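Reticulocyte binding protein (Streptococcus agalactiae COH1, PDB 3FAW) probably hydrolyses alpha-1,6-glucosidic linkages in pullulan and related alpha-glucans as a cell-wall-anchored streptococcal pullulanase. Local coordinates at residues I161-D166 / T238-F243; T699-R702 / F707-L710. All blocks are in the same frame, centred on the assembly; numbering follows the deposited sequence.

In the fold
Contact 1 (161-166 with 238-243) comes first along the chain and closes before contact 2 (699-702 with 707-710) opens. Their centres lie about 49 Å apart, on opposite sides of the chain's centre, and their nearest atoms are about 37 Å from each other; they share no sheet or helix. Contact 1 belongs to an antiparallel beta domain of the carbohydrate-binding module 48 family. Contact 2 lies at the end of helix 685-703, past the last strand of the eight-stranded parallel barrel and just ahead of the C-terminal antiparallel sheet. Along the chain the contacts thus flank the strands of the catalytic TIM barrel, consistent with the modular build of a pullulanase.

Contact 1 (I161-D166 / T238-F243); sequences IIYDKD and TAKAAF. With CA (calcium ion), chain B.
Lys240 lays the end of its aliphatic chain over one face of the Tyr163 ring, the two side chains crossing at about a right angle. CE of Lys240 stands 3.8 Å from the ring centroid, almost on the normal, in a CH-pi contact, while CD of Lys240 comes to 3.7 Å from CD2 of Tyr163. CG of Lys240 lies anti to the carbonyl carbon; the chain is then extended through chi2 and chi3 and bends at chi4 (74°). This leaves NZ above the ring but farther off than CE, 5.3 Å from the centroid of Tyr163, where it adds at most a weak cation-pi attraction. The ammonium is instead hydrogen-bonded to Gln168, so Lys240 meets this ring mainly through its methylene carbons. A second, looser touch joins CG2 of Ile162 to the edge of the Phe243 ring, at CE2, 4.5 Å away.

OD1 of Asp164 accepts from N of Asp166 in an Asx turn, met from above the carboxylate plane, while OD2 is salt-bridged to Arg170. In this turn the backbone O of Lys165 binds a calcium ion at 2.4 Å, alongside four waters, Tyr202 and Lys363. Strand 157-164 pairs antiparallel with 170-179, and both 157-164 and 241-242 pair antiparallel with 202-209, where Phe243 stacks on Tyr203 and Tyr163 touches Leu204.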
loop_
_atom_site.group_PDB
_atom_site.type_symbol
_atom_site.label_atom_id
_atom_site.label_comp_id
_atom_site.label_asym_id
_atom_site.label_seq_id
_atom_site.Cartn_x
_atom_site.Cartn_y
_atom_site.Cartn_z
ATOM N N ILE A 161 -15.198 -19.213 21.935
ATOM C CA ILE A 161 -15.841 -20.367 21.324
ATOM C C ILE A 161 -14.806 -21.057 20.451
ATOM O O ILE A 161 -14.193 -20.416 19.598
ATOM C CB ILE A 161 -17.039 -19.960 20.438
ATOM C CG1 ILE A 161 -18.015 -19.072 21.212
ATOM C CG2 ILE A 161 -17.752 -21.205 19.913
ATOM C CD1 ILE A 161 -19.171 -18.580 20.371
ATOM N N ILE A 162 -14.622 -22.360 20.662
ATOM C CA ILE A 162 -13.575 -23.116 19.977
ATOM C C ILE A 162 -14.186 -24.086 18.965
ATOM O O ILE A 162 -15.153 -24.787 19.273
ATOM C CB ILE A 162 -12.672 -23.862 20.987
ATOM C CG1 ILE A 162 -12.066 -22.863 21.981
ATOM C CG2 ILE A 162 -11.568 -24.617 20.267
ATOM C CD1 ILE A 162 -11.074 -23.462 22.958
ATOM N N TYR A 163 -13.613 -24.108 17.759
ATOM C CA TYR A 163 -14.147 -24.887 16.640
ATOM C C TYR A 163 -13.147 -25.939 16.167
ATOM O O TYR A 163 -11.943 -25.686 16.126
ATOM C CB TYR A 163 -14.508 -23.973 15.469
ATOM C CG TYR A 163 -15.478 -22.861 15.824
ATOM C CD1 TYR A 163 -16.852 -23.021 15.648
ATOM C CD2 TYR A 163 -15.020 -21.653 16.338
ATOM C CE1 TYR A 163 -17.739 -22.007 15.973
ATOM C CE2 TYR A 163 -15.900 -20.630 16.666
ATOM C CZ TYR A 163 -17.258 -20.812 16.482
ATOM O OH TYR A 163 -18.132 -19.803 16.812
ATOM N N ASP A 164 -13.669 -27.109 15.795
ATOM C CA ASP A 164 -12.861 -28.239 15.333
ATOM C C ASP A 164 -11.929 -27.855 14.177
ATOM O O ASP A 164 -12.365 -27.311 13.165
ATOM C CB ASP A 164 -13.780 -29.398 14.902
ATOM C CG ASP A 164 -13.014 -30.656 14.506
ATOM O OD1 ASP A 164 -11.760 -30.647 14.494
ATOM O OD2 ASP A 164 -13.676 -31.670 14.205
ATOM N N LYS A 165 -10.647 -28.161 14.345
ATOM C CA LYS A 165 -9.632 -27.933 13.315
ATOM C C LYS A 165 -9.975 -28.585 11.967
ATOM O O LYS A 165 -9.707 -28.006 10.914
ATOM C CB LYS A 165 -8.266 -28.441 13.804
ATOM C CG LYS A 165 -8.201 -29.931 14.115
ATOM C CD LYS A 165 -6.833 -30.334 14.656
ATOM C CE LYS A 165 -6.775 -31.832 14.939
ATOM N NZ LYS A 165 -5.453 -32.264 15.488
ATOM N N ASP A 166 -10.563 -29.782 12.013
ATOM C CA ASP A 166 -10.917 -30.539 10.804
ATOM C C ASP A 166 -12.362 -30.322 10.344
ATOM O O ASP A 166 -12.806 -30.956 9.388
ATOM C CB ASP A 166 -10.663 -32.036 11.030
ATOM C CG ASP A 166 -9.182 -32.376 11.109
ATOM O OD1 ASP A 166 -8.355 -31.617 10.558
ATOM O OD2 ASP A 166 -8.843 -33.412 11.717
ATOM N N THR A 238 -17.401 -13.008 10.244
ATOM C CA THR A 238 -15.965 -12.863 10.067
ATOM C C THR A 238 -15.349 -14.240 9.883
ATOM O O THR A 238 -15.985 -15.264 10.147
ATOM C CB THR A 238 -15.287 -12.198 11.297
ATOM O OG1 THR A 238 -15.352 -13.081 12.428
ATOM C CG2 THR A 238 -15.950 -10.877 11.639
ATOM N N ALA A 239 -14.101 -14.256 9.436
ATOM C CA ALA A 239 -13.301 -15.472 9.464
ATOM C C ALA A 239 -13.052 -15.836 10.927
ATOM O O ALA A 239 -13.263 -15.015 11.827
ATOM C CB ALA A 239 -11.982 -15.266 8.724
ATOM N N LYS A 240 -12.624 -17.072 11.161
ATOM C CA LYS A 240 -12.312 -17.530 12.505
ATOM C C LYS A 240 -10.798 -17.538 12.696
ATOM O O LYS A 240 -10.053 -17.921 11.790
ATOM C CB LYS A 240 -12.892 -18.929 12.739
ATOM C CG LYS A 240 -14.400 -19.022 12.568
ATOM C CD LYS A 240 -14.903 -20.437 12.838
ATOM C CE LYS A 240 -16.386 -20.586 12.522
ATOM N NZ LYS A 240 -16.649 -20.630 11.044
ATOM N N ALA A 241 -10.343 -17.106 13.868
ATOM C CA ALA A 241 -8.912 -17.136 14.186
ATOM C C ALA A 241 -8.428 -18.578 14.349
ATOM O O ALA A 241 -9.231 -19.487 14.547
ATOM C CB ALA A 241 -8.625 -16.330 15.440
ATOM N N ALA A 242 -7.118 -18.782 14.251
ATOM C CA ALA A 242 -6.532 -20.121 14.368
ATOM C C ALA A 242 -5.402 -20.121 15.385
ATOM O O ALA A 242 -4.680 -19.128 15.519
ATOM C CB ALA A 242 -6.017 -20.599 13.014
ATOM N N PHE A 243 -5.253 -21.235 16.098
ATOM C CA PHE A 243 -4.135 -21.410 17.022
ATOM C C PHE A 243 -2.931 -21.945 16.251
ATOM O O PHE A 243 -2.957 -23.077 15.768
ATOM C CB PHE A 243 -4.497 -22.361 18.172
ATOM C CG PHE A 243 -5.633 -21.876 19.035
ATOM C CD1 PHE A 243 -5.573 -20.640 19.657
ATOM C CD2 PHE A 243 -6.755 -22.667 19.239
ATOM C CE1 PHE A 243 -6.616 -20.194 20.455
ATOM C CE2 PHE A 243 -7.807 -22.224 20.034
ATOM C CZ PHE A 243 -7.735 -20.989 20.643
HETATM CA CA CA B . -8.228 -27.209 9.245
HETATM O O HOH W 1 -8.879 -29.138 7.891
HETATM O O HOH W 2 -10.419 -26.629 8.478
HETATM O O HOH W 3 -6.373 -28.809 9.554
HETATM O O HOH W 4 -6.820 -26.654 11.256
#

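Contact 2 (T699-R702 / F707-L710); sequences TLRR and FRKL
Phe707 packs its ring against the last turn of helix 685-703, where CE2 lies 3.7 Å from CG of Leu700 and close to the CD1 branch of the same leucine. CG of Phe707 is anti to its own carbonyl carbon (chi1 -58°), which brings CD2 in beside CA of Arg701, so the ring meets backbone as well as side chain. Leu700 also packs on Ile777 and Val778 of strand 775-778, and Phe707 on Thr741 of strand 736-742.

The Arg701 side chain is extended from CG to NE and turns at chi4. Its guanidinium comes up to the start of the loop, NH1 standing 3.2 Å from O of Phe707. The guanidinium plane is 32° from that of the Phe707 ring. NH1 is hydrogen-bonded to the carbonyls of Leu609 and Ser611, which hold this buried group in place. Segment 707-710 belongs to the connection between helix 685-703 and helix 712-718, so the contact folds the chain back on the end of helix 685-703, probably the last helix of the TIM barrel, next to the C-terminal sheet.

Arg708 takes another course. Bends at chi2 and chi3 swing its chain across the helix end: CG lies over one face of the Arg701 guanidinium, near its rim, and CD approaches O of Arg701 to 3.1 Å. The two guanidinium planes stand 64° apart. NH1 of Arg708 gives a weak hydrogen bond to O of Arg701 (3.3 Å) and lies 3.0 Å from O of Arg702, while NE of Arg708 is salt-bridged to Asp267, whose carboxylate probably offsets the charge of Arg708.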
loop_
_atom_site.group_PDB
_atom_site.type_symbol
_atom_site.label_atom_id
_atom_site.label_comp_id
_atom_site.label_asym_id
_atom_site.label_seq_id
_atom_site.Cartn_x
_atom_site.Cartn_y
_atom_site.Cartn_z
ATOM N N THR A 699 20.502 -2.446 -15.106
ATOM C CA THR A 699 21.939 -2.695 -14.942
ATOM C C THR A 699 22.716 -1.379 -14.918
ATOM O O THR A 699 23.520 -1.144 -14.017
ATOM C CB THR A 699 22.496 -3.580 -16.073
ATOM O OG1 THR A 699 21.775 -4.816 -16.117
ATOM C CG2 THR A 699 23.992 -3.866 -15.872
ATOM N N LEU A 700 22.466 -0.527 -15.909
ATOM C CA LEU A 700 23.070 0.806 -15.953
ATOM C C LEU A 700 22.874 1.547 -14.629
ATOM O O LEU A 700 23.837 2.028 -14.030
ATOM C CB LEU A 700 22.482 1.625 -17.109
ATOM C CG LEU A 700 22.915 3.090 -17.229
ATOM C CD1 LEU A 700 24.435 3.221 -17.256
ATOM C CD2 LEU A 700 22.289 3.729 -18.463
ATOM N N ARG A 701 21.629 1.622 -14.171
ATOM C CA ARG A 701 21.299 2.338 -12.933
ATOM C C ARG A 701 22.112 1.847 -11.733
ATOM O O ARG A 701 22.637 2.653 -10.974
ATOM C CB ARG A 701 19.803 2.227 -12.620
ATOM C CG ARG A 701 19.396 2.949 -11.348
ATOM C CD ARG A 701 17.887 3.032 -11.176
ATOM N NE ARG A 701 17.537 3.865 -10.027
ATOM C CZ ARG A 701 17.606 5.197 -10.004
ATOM N NH1 ARG A 701 17.993 5.881 -11.075
ATOM N NH2 ARG A 701 17.274 5.854 -8.902
ATOM N N ARG A 702 22.215 0.530 -11.578
ATOM C CA ARG A 702 22.918 -0.070 -10.440
ATOM C C ARG A 702 24.442 -0.056 -10.597
ATOM O O ARG A 702 25.175 -0.261 -9.622
ATOM C CB ARG A 702 22.418 -1.499 -10.207
ATOM C CG ARG A 702 20.924 -1.572 -9.875
ATOM C CD ARG A 702 20.494 -2.962 -9.414
ATOM N NE ARG A 702 21.112 -3.332 -8.139
ATOM C CZ ARG A 702 21.072 -4.548 -7.597
ATOM N NH1 ARG A 702 20.433 -5.545 -8.203
ATOM N NH2 ARG A 702 21.680 -4.774 -6.436
ATOM N N PHE A 707 23.327 7.960 -10.844
ATOM C CA PHE A 707 21.861 7.968 -10.884
ATOM C C PHE A 707 21.234 7.777 -9.492
ATOM O O PHE A 707 20.011 7.688 -9.369
ATOM C CB PHE A 707 21.357 6.871 -11.829
ATOM C CG PHE A 707 21.882 6.989 -13.242
ATOM C CD1 PHE A 707 21.549 8.084 -14.033
ATOM C CD2 PHE A 707 22.694 5.997 -13.786
ATOM C CE1 PHE A 707 22.028 8.197 -15.335
ATOM C CE2 PHE A 707 23.175 6.101 -15.089
ATOM C CZ PHE A 707 22.842 7.199 -15.864
ATOM N N ARG A 708 22.073 7.728 -8.454
ATOM C CA ARG A 708 21.645 7.349 -7.104
ATOM C C ARG A 708 22.365 8.177 -6.040
ATOM O O ARG A 708 22.941 7.620 -5.099
ATOM C CB ARG A 708 21.951 5.872 -6.857
ATOM C CG ARG A 708 21.171 4.884 -7.712
ATOM C CD ARG A 708 22.059 3.744 -8.144
ATOM N NE ARG A 708 22.817 3.204 -7.020
ATOM C CZ ARG A 708 23.978 2.562 -7.115
ATOM N NH1 ARG A 708 24.557 2.352 -8.290
ATOM N NH2 ARG A 708 24.565 2.122 -6.017
ATOM N N LYS A 709 22.327 9.500 -6.187
ATOM C CA LYS A 709 23.002 10.402 -5.247
ATOM C C LYS A 709 22.262 10.499 -3.910
ATOM O O LYS A 709 21.052 10.269 -3.833
ATOM C CB LYS A 709 23.178 11.795 -5.857
ATOM C CG LYS A 709 24.177 11.823 -6.991
ATOM C CD LYS A 709 24.112 13.120 -7.777
ATOM C CE LYS A 709 25.003 13.054 -9.009
ATOM N NZ LYS A 709 26.400 12.675 -8.666
ATOM N N LEU A 710 23.008 10.851 -2.866
ATOM C CA LEU A 710 22.499 10.806 -1.496
ATOM C C LEU A 710 21.783 12.094 -1.098
ATOM O O LEU A 710 20.762 12.046 -0.415
ATOM C CB LEU A 710 23.632 10.516 -0.509
ATOM C CG LEU A 710 24.352 9.172 -0.666
ATOM C CD1 LEU A 710 25.292 9.186 -1.866
ATOM C CD2 LEU A 710 25.127 8.824 0.598
#